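PDB 4ZAD: Fdc1 from Candida dubliniensis, which probably catalyses the reversible, prenylated-FMN-dependent decarboxylation of cinnamic, p-coumaric and ferulic acids to the corresponding vinyl compounds. Local coordinates for residues A[11-16]-A[20-25]; A[37-42]-A[48-53]. All coordinates share one frame; numbering follows the deposited sequence.

From the N terminus, helix 9-19 runs into strand 22-25, and contact 1 closes the turn at Gly20 and Asp21; the three residues between its segments are still helix. The chain then passes through helix 34-45 and comes back in strand 49-52; contact 2 closes the return from helix to strand, five residues lying between its segments. The two contacts stand in series, neither nested nor crossed, with centres about 12 Å apart. What joins them is the sheet: strands 22-25 and 49-52 are parallel neighbours, with probable hydrogen bonds from Ile25 N to Leu51 O and from Leu51 N to Ile23 O. Both contacts also touch the second subunit of the dimer.

Contact 1: A[11-16]-A[20-25]; sequences DFIQVL and GDLIEI
Leu16 and Asp21 meet through the backbone where helix 9-19 ends. Asp21 N donates to Leu16 O at 2.7 Å with an N-H...O angle of 161°, and the donor sits 23° from the carbonyl plane. This bond spans five residues and belongs to a Schellman motif: Gly20 leaves the helix with positive phi, a conformation that glycine, lacking a CB, adopts readily, and after Asp21 the chain enters strand 22-25.

Leu22, the first residue of the strand, packs its aliphatic side chain against the helix. Leu22 CB lies 4.2 Å from Leu16 CB. With its CG anti to the backbone N (chi1 -170°), Leu22 also carries CD2 to within 3.8 Å of Ile13 CG2, one helical turn before Leu16. Ile13 and Leu22 both rest on Leu71 of strand 69-71, so the branched aliphatic residues fill the space between helix and sheet.

The end of the Leu16 side chain reaches two other groups: CD2 lies 3.6 Å from Asp21 OD2, while CD1 lies over one face of the Phe12 ring, 3.7 Å above the plane and displaced toward the rim. The carboxylate of Asp21 is buried, but OD2 forms salt bridges with both Arg78 and Arg86, and Leu16 touches these same arginines. The two positive charges would be expected to favour the ionised carboxylate, so a capped helix end and a buried carboxylate paired with two arginines meet at this one turn.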
loop_
_atom_site.group_PDB
_atom_site.type_symbol
_atom_site.label_atom_id
_atom_site.label_comp_id
_atom_site.label_asym_id
_atom_site.label_seq_id
_atom_site.Cartn_x
_atom_site.Cartn_y
_atom_site.Cartn_z
ATOM N N ASP A 11 11.385 -34.382 -1.672
ATOM C CA ASP A 11 12.439 -33.820 -0.822
ATOM C C ASP A 11 12.062 -32.410 -0.424
ATOM O O ASP A 11 12.403 -31.943 0.678
ATOM C CB ASP A 11 13.805 -33.890 -1.519
ATOM C CG ASP A 11 14.352 -35.310 -1.571
ATOM O OD1 ASP A 11 13.617 -36.226 -1.161
ATOM O OD2 ASP A 11 15.512 -35.514 -1.987
ATOM N N PHE A 12 11.348 -31.740 -1.319
ATOM C CA PHE A 12 10.798 -30.417 -1.044
ATOM C C PHE A 12 9.857 -30.471 0.164
ATOM O O PHE A 12 10.001 -29.693 1.124
ATOM C CB PHE A 12 10.094 -29.880 -2.296
ATOM C CG PHE A 12 9.372 -28.562 -2.098
ATOM C CD1 PHE A 12 10.076 -27.393 -1.851
ATOM C CD2 PHE A 12 7.974 -28.496 -2.200
ATOM C CE1 PHE A 12 9.394 -26.177 -1.700
ATOM C CE2 PHE A 12 7.290 -27.293 -2.042
ATOM C CZ PHE A 12 7.988 -26.138 -1.794
ATOM N N ILE A 13 8.918 -31.410 0.116
ATOM C CA ILE A 13 8.006 -31.661 1.220
ATOM C C ILE A 13 8.741 -32.000 2.546
ATOM O O ILE A 13 8.356 -31.547 3.622
ATOM C CB ILE A 13 7.011 -32.783 0.809
ATOM C CG1 ILE A 13 6.039 -32.250 -0.263
ATOM C CG2 ILE A 13 6.232 -33.300 2.006
ATOM C CD1 ILE A 13 5.179 -33.325 -0.900
ATOM N N GLN A 14 9.812 -32.779 2.449
ATOM C CA GLN A 14 10.566 -33.255 3.601
ATOM C C GLN A 14 11.361 -32.099 4.225
ATOM O O GLN A 14 11.427 -32.000 5.463
ATOM C CB GLN A 14 11.491 -34.410 3.165
ATOM C CG GLN A 14 12.110 -35.246 4.271
ATOM C CD GLN A 14 11.111 -35.700 5.361
ATOM O OE1 GLN A 14 10.347 -36.662 5.177
ATOM N NE2 GLN A 14 11.154 -35.020 6.520
ATOM N N VAL A 15 11.949 -31.221 3.399
ATOM C CA VAL A 15 12.615 -30.024 3.943
ATOM C C VAL A 15 11.616 -29.133 4.689
ATOM O O VAL A 15 11.923 -28.669 5.779
ATOM C CB VAL A 15 13.431 -29.191 2.874
ATOM C CG1 VAL A 15 13.922 -27.880 3.451
ATOM C CG2 VAL A 15 14.632 -29.996 2.349
ATOM N N LEU A 16 10.433 -28.914 4.122
ATOM C CA LEU A 16 9.408 -28.097 4.787
ATOM C C LEU A 16 8.961 -28.680 6.145
ATOM O O LEU A 16 8.764 -27.950 7.121
ATOM C CB LEU A 16 8.176 -27.938 3.874
ATOM C CG LEU A 16 8.330 -27.141 2.567
ATOM C CD1 LEU A 16 6.999 -27.156 1.769
ATOM C CD2 LEU A 16 8.809 -25.721 2.830
ATOM N N GLY A 20 9.596 -27.117 9.912
ATOM C CA GLY A 20 8.397 -26.803 10.702
ATOM C C GLY A 20 7.392 -25.973 9.921
ATOM O O GLY A 20 6.581 -25.249 10.500
ATOM N N ASP A 21 7.449 -26.100 8.605
ATOM C CA ASP A 21 6.623 -25.313 7.731
ATOM C C ASP A 21 5.636 -26.158 6.935
ATOM O O ASP A 21 5.147 -25.733 5.914
ATOM C CB ASP A 21 7.541 -24.541 6.816
ATOM C CG ASP A 21 6.843 -23.485 6.057
ATOM O OD1 ASP A 21 5.913 -22.866 6.596
ATOM O OD2 ASP A 21 7.258 -23.259 4.911
ATOM N N LEU A 22 5.327 -27.345 7.459
ATOM C CA LEU A 22 4.321 -28.269 6.900
ATOM C C LEU A 22 3.405 -28.901 7.988
ATOM O O LEU A 22 3.881 -29.432 8.998
ATOM C CB LEU A 22 5.026 -29.388 6.155
ATOM C CG LEU A 22 4.089 -30.266 5.344
ATOM C CD1 LEU A 22 3.729 -29.572 4.025
ATOM C CD2 LEU A 22 4.754 -31.599 5.113
ATOM N N ILE A 23 2.099 -28.864 7.758
ATOM C CA ILE A 23 1.134 -29.537 8.622
ATOM C C ILE A 23 0.412 -30.617 7.841
ATOM O O ILE A 23 -0.263 -30.307 6.863
ATOM C CB ILE A 23 0.114 -28.512 9.173
ATOM C CG1 ILE A 23 0.805 -27.594 10.207
ATOM C CG2 ILE A 23 -1.057 -29.189 9.822
ATOM C CD1 ILE A 23 1.590 -28.322 11.372
ATOM N N GLU A 24 0.590 -31.877 8.229
ATOM C CA GLU A 24 -0.237 -32.945 7.678
ATOM C C GLU A 24 -1.620 -32.798 8.326
ATOM O O GLU A 24 -1.718 -32.606 9.535
ATOM C CB GLU A 24 0.336 -34.365 7.931
ATOM C CG GLU A 24 1.863 -34.542 7.647
ATOM C CD GLU A 24 2.270 -35.929 7.106
ATOM O OE1 GLU A 24 1.394 -36.686 6.636
ATOM O OE2 GLU A 24 3.484 -36.265 7.122
ATOM N N ILE A 25 -2.672 -32.815 7.514
ATOM C CA ILE A 25 -4.040 -32.861 8.011
ATOM C C ILE A 25 -4.636 -34.232 7.712
ATOM O O ILE A 25 -4.884 -34.588 6.543
ATOM C CB ILE A 25 -4.945 -31.838 7.346
ATOM C CG1 ILE A 25 -4.419 -30.428 7.548
ATOM C CG2 ILE A 25 -6.339 -31.933 7.913
ATOM C CD1 ILE A 25 -5.144 -29.401 6.699
#

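Contact 2: A[37-42]-A[48-53]; sequences AITRKA and AAPLFN
This is an apolar helix-on-strand contact within the beta-alpha-beta unit of strand 22-25, helix 34-45 and strand 49-52, in the N-terminal part of this UbiD-family chain. The helix runs nearly antiparallel to the returning strand, at 158°, and the axes of the two short segments approach to 8.7 Å. Ile38 and Ala42 point at the strand, and Thr39, set to the side, reaches it with its CG2 methyl, while the alternation of the strand turns Pro50 and Phe52 toward the helix.

Size is graded along the interface. Near the C-terminal end of the helix, the small Ala42 faces the start of the returning strand, its CB 4.1 Å from Ala48 O, and Ala48 O itself accepts a hydrogen bond from Tyr512 of the second subunit. In the middle, Thr39 CG2 stands 4.2 Å from Pro50 CG and 4.1 Å from Phe52 CE1. The Thr39 hydroxyl, tucked over its own backbone (chi1 52°), hydrogen-bonds to Val35 O and Gly36 O of the preceding turn, which suits threonine to a buried helical position. At the far end the larger Ile38 and Phe52 approach from opposite directions: Ile38 CD1 meets the ring at its edge, in the ring plane, 3.6 Å from Phe52 CE2.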
loop_
_atom_site.group_PDB
_atom_site.type_symbol
_atom_site.label_atom_id
_atom_site.label_comp_id
_atom_site.label_asym_id
_atom_site.label_seq_id
_atom_site.Cartn_x
_atom_site.Cartn_y
_atom_site.Cartn_z
ATOM N N ALA A 37 -10.767 -22.925 1.061
ATOM C CA ALA A 37 -10.829 -22.078 2.263
ATOM C C ALA A 37 -9.575 -22.286 3.060
ATOM O O ALA A 37 -8.955 -21.315 3.473
ATOM C CB ALA A 37 -12.024 -22.378 3.122
ATOM N N ILE A 38 -9.190 -23.534 3.294
ATOM C CA ILE A 38 -8.044 -23.784 4.176
ATOM C C ILE A 38 -6.799 -23.082 3.574
ATOM O O ILE A 38 -6.240 -22.126 4.168
ATOM C CB ILE A 38 -7.826 -25.302 4.435
ATOM C CG1 ILE A 38 -9.005 -25.906 5.232
ATOM C CG2 ILE A 38 -6.609 -25.547 5.221
ATOM C CD1 ILE A 38 -9.198 -27.330 4.951
ATOM N N THR A 39 -6.441 -23.487 2.354
ATOM C CA THR A 39 -5.288 -22.949 1.688
ATOM C C THR A 39 -5.300 -21.431 1.766
ATOM O O THR A 39 -4.271 -20.818 2.086
ATOM C CB THR A 39 -5.129 -23.481 0.208
ATOM O OG1 THR A 39 -6.322 -23.292 -0.537
ATOM C CG2 THR A 39 -4.766 -24.965 0.193
ATOM N N ARG A 40 -6.442 -20.817 1.490
ATOM C CA ARG A 40 -6.575 -19.375 1.602
ATOM C C ARG A 40 -6.226 -18.793 2.964
ATOM O O ARG A 40 -5.623 -17.732 3.039
ATOM C CB ARG A 40 -7.993 -18.944 1.267
ATOM C CG ARG A 40 -8.132 -18.599 -0.199
ATOM C CD ARG A 40 -7.358 -17.355 -0.433
ATOM N NE ARG A 40 -6.455 -17.444 -1.558
ATOM C CZ ARG A 40 -5.575 -16.493 -1.851
ATOM N NH1 ARG A 40 -5.494 -15.413 -1.088
ATOM N NH2 ARG A 40 -4.792 -16.612 -2.911
ATOM N N LYS A 41 -6.656 -19.454 4.031
ATOM C CA LYS A 41 -6.377 -18.995 5.357
ATOM C C LYS A 41 -4.863 -19.203 5.642
ATOM O O LYS A 41 -4.217 -18.329 6.226
ATOM C CB LYS A 41 -7.292 -19.710 6.348
ATOM C CG LYS A 41 -7.189 -19.185 7.766
ATOM C CD LYS A 41 -8.449 -19.424 8.633
ATOM C CE LYS A 41 -8.378 -18.525 9.938
ATOM N NZ LYS A 41 -9.395 -18.773 11.069
ATOM N N ALA A 42 -4.301 -20.316 5.164
ATOM C CA ALA A 42 -2.850 -20.537 5.142
ATOM C C ALA A 42 -2.026 -19.398 4.441
ATOM O O ALA A 42 -1.070 -18.883 5.001
ATOM C CB ALA A 42 -2.547 -21.881 4.486
ATOM N N ALA A 48 1.708 -22.712 7.900
ATOM C CA ALA A 48 2.386 -23.818 7.253
ATOM C C ALA A 48 1.575 -24.377 6.068
ATOM O O ALA A 48 0.350 -24.290 6.016
ATOM C CB ALA A 48 2.703 -24.932 8.281
ATOM N N ALA A 49 2.295 -24.956 5.120
ATOM C CA ALA A 49 1.671 -25.516 3.932
ATOM C C ALA A 49 0.930 -26.753 4.390
ATOM O O ALA A 49 1.516 -27.573 5.079
ATOM C CB ALA A 49 2.734 -25.883 2.876
ATOM N N PRO A 50 -0.353 -26.885 4.011
ATOM C CA PRO A 50 -1.113 -28.065 4.378
ATOM C C PRO A 50 -0.984 -29.218 3.381
ATOM O O PRO A 50 -1.274 -29.078 2.196
ATOM C CB PRO A 50 -2.553 -27.547 4.419
ATOM C CG PRO A 50 -2.590 -26.479 3.430
ATOM C CD PRO A 50 -1.206 -25.881 3.358
ATOM N N LEU A 51 -0.528 -30.348 3.881
ATOM C CA LEU A 51 -0.652 -31.595 3.195
ATOM C C LEU A 51 -1.997 -32.236 3.618
ATOM O O LEU A 51 -2.245 -32.502 4.801
ATOM C CB LEU A 51 0.536 -32.469 3.547
ATOM C CG LEU A 51 0.696 -33.796 2.821
ATOM C CD1 LEU A 51 0.545 -33.683 1.315
ATOM C CD2 LEU A 51 2.060 -34.402 3.204
ATOM N N PHE A 52 -2.873 -32.447 2.645
ATOM C CA PHE A 52 -4.160 -33.047 2.887
ATOM C C PHE A 52 -4.052 -34.516 2.598
ATOM O O PHE A 52 -4.041 -34.904 1.434
ATOM C CB PHE A 52 -5.191 -32.480 1.937
ATOM C CG PHE A 52 -5.488 -31.057 2.151
ATOM C CD1 PHE A 52 -4.791 -30.097 1.474
ATOM C CD2 PHE A 52 -6.486 -30.674 3.031
ATOM C CE1 PHE A 52 -5.073 -28.788 1.668
ATOM C CE2 PHE A 52 -6.775 -29.374 3.214
ATOM C CZ PHE A 52 -6.066 -28.424 2.533
ATOM N N ASN A 53 -3.976 -35.328 3.655
ATOM C CA ASN A 53 -3.899 -36.784 3.518
ATOM C C ASN A 53 -5.271 -37.470 3.405
ATOM O O ASN A 53 -5.363 -38.580 2.898
ATOM C CB ASN A 53 -3.149 -37.404 4.694
ATOM C CG ASN A 53 -1.700 -36.931 4.822
ATOM O OD1 ASN A 53 -1.176 -36.876 5.942
ATOM N ND2 ASN A 53 -1.039 -36.628 3.702
#